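Nigritoxine (Vibrio nigripulchritudo, PDB 5M41) is a bacterial toxin that acts on crustaceans and insects and is built on a new fold. Local coordinates at residues V182-L185 and D186-V189. Residues are numbered along the deposited sequence; the frame is centred on the assembly and turned at random.
Sequences VERL and DYHV. With MG (magnesium ion), chain B.
Four backbone hydrogen bonds join 182-185 to 186-189 within helix 177-191: the amides of Asp186, Tyr187, His188 and Val189 are bound by the carbonyls of Val182, Glu183, Arg184 and Leu185. Val189 N to Leu185 O is nearly straight at 178° and measures 2.9 Å.

A water gives the turn from Val182 to Asp186 a second polar link. It donates to Val182 O at 2.8 Å and to Asp186 OD1 at 2.7 Å, so Val182 O accepts from both the water and Asp186 N. The short acidic side chain suits the task: with CG beside its own backbone N (chi1 -75°), the carboxylate folds back along the helix toward Val182.

The guanidinium of Arg184 lies beside two aromatic side chains one turn on, Tyr187 and His188. Its NH1 lies 3.7 Å from Tyr187 CE2, at the ring edge and in its plane, with guanidinium and phenol planes 58° apart; NH2 lies 3.7 Å from His188 ND1. The bend at chi2 directs the long chain toward the helix's later turn, while its charge is met by Glu135. Thr84 OG1 bonds to both Arg184 NE and His188 ND1, tying together two side chains one turn apart.

Leu185 CD1 lies 4.3 Å from Val189 CG2. Branched and buried, Leu185 also packs on Leu199, Leu202 and Leu203 of helix 195-203 and on Tyr29 and Tyr41 of two earlier helices.

Near the helix's C-terminal end, where carbonyls become available to ligands, Val189 O binds magnesium at 2.5 Å. Three waters, Glu192 O and Asp195 OD1 complete a six-ligand, all-oxygen magnesium site at the junction of helices 177-191 and 195-203.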
ATOM      1  N   VAL A 182      27.784   6.813 -29.312  1.00 28.70           N
ATOM      2  CA  VAL A 182      27.536   5.669 -28.404  1.00 29.81           C
ATOM      3  C   VAL A 182      28.792   4.818 -28.299  1.00 30.73           C
ATOM      4  O   VAL A 182      29.213   4.462 -27.183  1.00 30.99           O
ATOM      5  CB  VAL A 182      26.344   4.815 -28.887  1.00 29.56           C
ATOM      6  CG1 VAL A 182      26.298   3.437 -28.191  1.00 29.48           C
ATOM      7  CG2 VAL A 182      25.044   5.590 -28.651  1.00 28.57           C
ATOM      8  N   GLU A 183      29.415   4.521 -29.444  1.00 31.20           N
ATOM      9  CA  GLU A 183      30.603   3.654 -29.413  1.00 33.49           C
ATOM     10  C   GLU A 183      31.761   4.385 -28.734  1.00 31.84           C
ATOM     11  O   GLU A 183      32.552   3.765 -28.060  1.00 30.60           O
ATOM     12  CB  GLU A 183      30.985   3.168 -30.834  1.00 34.95           C
ATOM     13  CG  GLU A 183      30.013   2.106 -31.362  1.00 38.99           C
ATOM     14  CD  GLU A 183      29.944   2.006 -32.892  1.00 41.34           C
ATOM     15  OE1 GLU A 183      30.254   2.974 -33.620  1.00 44.44           O
ATOM     16  OE2 GLU A 183      29.505   0.949 -33.379  1.00 46.83           O
ATOM     17  N   ARG A 184      31.859   5.700 -28.923  1.00 31.17           N
ATOM     18  CA  ARG A 184      32.898   6.483 -28.228  1.00 30.70           C
ATOM     19  C   ARG A 184      32.732   6.463 -26.703  1.00 30.38           C
ATOM     20  O   ARG A 184      33.695   6.278 -25.973  1.00 31.47           O
ATOM     21  CB  ARG A 184      32.964   7.930 -28.789  1.00 29.96           C
ATOM     22  CG  ARG A 184      33.763   8.904 -27.927  1.00 30.87           C
ATOM     23  CD  ARG A 184      35.244   8.552 -27.822  1.00 31.15           C
ATOM     24  NE  ARG A 184      35.817   9.243 -26.682  1.00 31.90           N
ATOM     25  CZ  ARG A 184      37.110   9.337 -26.413  1.00 32.90           C
ATOM     26  NH1 ARG A 184      38.016   8.754 -27.195  1.00 31.50           N
ATOM     27  NH2 ARG A 184      37.490   9.998 -25.326  1.00 32.97           N
ATOM     28  N   LEU A 185      31.505   6.629 -26.216  1.00 30.85           N
ATOM     29  CA  LEU A 185      31.254   6.596 -24.782  1.00 31.79           C
ATOM     30  C   LEU A 185      31.591   5.198 -24.218  1.00 33.12           C
ATOM     31  O   LEU A 185      32.227   5.071 -23.170  1.00 33.88           O
ATOM     32  CB  LEU A 185      29.795   7.017 -24.492  1.00 31.02           C
ATOM     33  CG  LEU A 185      29.300   6.923 -23.045  1.00 31.67           C
ATOM     34  CD1 LEU A 185      30.212   7.787 -22.158  1.00 30.08           C
ATOM     35  CD2 LEU A 185      27.824   7.316 -22.888  1.00 30.12           C
ATOM     36  N   ASP A 186      31.176   4.140 -24.909  1.00 34.12           N
ATOM     37  CA  ASP A 186      31.521   2.782 -24.463  1.00 33.71           C
ATOM     38  C   ASP A 186      33.051   2.616 -24.342  1.00 33.23           C
ATOM     39  O   ASP A 186      33.551   2.093 -23.361  1.00 32.60           O
ATOM     40  CB  ASP A 186      30.995   1.721 -25.436  1.00 34.99           C
ATOM     41  CG  ASP A 186      29.492   1.500 -25.331  1.00 37.43           C
ATOM     42  OD1 ASP A 186      28.862   1.863 -24.310  1.00 36.48           O
ATOM     43  OD2 ASP A 186      28.932   0.966 -26.304  1.00 39.65           O
ATOM     44  N   TYR A 187      33.785   3.059 -25.351  1.00 31.77           N
ATOM     45  CA  TYR A 187      35.234   3.008 -25.303  1.00 33.04           C
ATOM     46  C   TYR A 187      35.802   3.813 -24.149  1.00 32.33           C
ATOM     47  O   TYR A 187      36.708   3.369 -23.460  1.00 34.41           O
ATOM     48  CB  TYR A 187      35.820   3.527 -26.621  1.00 33.40           C
ATOM     49  CG  TYR A 187      37.320   3.744 -26.595  1.00 34.20           C
ATOM     50  CD1 TYR A 187      38.205   2.665 -26.600  1.00 32.23           C
ATOM     51  CD2 TYR A 187      37.853   5.040 -26.616  1.00 36.16           C
ATOM     52  CE1 TYR A 187      39.591   2.869 -26.596  1.00 32.99           C
ATOM     53  CE2 TYR A 187      39.238   5.261 -26.624  1.00 35.98           C
ATOM     54  CZ  TYR A 187      40.100   4.168 -26.624  1.00 34.53           C
ATOM     55  OH  TYR A 187      41.469   4.395 -26.627  1.00 36.06           O
ATOM     56  N   HIS A 188      35.300   5.021 -23.959  1.00 32.42           N
ATOM     57  CA  HIS A 188      35.786   5.881 -22.870  1.00 33.04           C
ATOM     58  C   HIS A 188      35.621   5.199 -21.538  1.00 34.59           C
ATOM     59  O   HIS A 188      36.567   5.090 -20.729  1.00 37.00           O
ATOM     60  CB  HIS A 188      35.043   7.214 -22.913  1.00 31.79           C
ATOM     61  CG  HIS A 188      35.594   8.263 -21.984  1.00 32.35           C
ATOM     62  ND1 HIS A 188      35.528   9.581 -22.267  1.00 33.17           N
ATOM     63  CD2 HIS A 188      36.214   8.157 -20.735  1.00 33.61           C
ATOM     64  CE1 HIS A 188      36.101  10.292 -21.261  1.00 33.95           C
ATOM     65  NE2 HIS A 188      36.516   9.424 -20.323  1.00 35.09           N
ATOM     66  N   VAL A 189      34.427   4.681 -21.290  1.00 34.36           N
ATOM     67  CA  VAL A 189      34.187   3.882 -20.085  1.00 33.93           C
ATOM     68  C   VAL A 189      35.134   2.689 -19.977  1.00 36.04           C
ATOM     69  O   VAL A 189      35.646   2.395 -18.878  1.00 36.00           O
ATOM     70  CB  VAL A 189      32.719   3.415 -20.006  1.00 33.84           C
ATOM     71  CG1 VAL A 189      32.539   2.361 -18.903  1.00 36.15           C
ATOM     72  CG2 VAL A 189      31.822   4.629 -19.801  1.00 32.57           C
TER
HETATM   73 MG    MG B 801      36.207   0.621 -17.258  1.00 39.17          MG
HETATM   74  O   HOH W   1      27.618   4.177 -24.935  1.00 26.57           O
HETATM   75  O   HOH W   2      34.825  -1.145 -18.334  1.00 36.17           O
HETATM   76  O   HOH W   3      37.942  -0.783 -17.991  1.00 50.04           O
HETATM   77  O   HOH W   4      36.510  -0.423 -15.015  1.00 52.79           O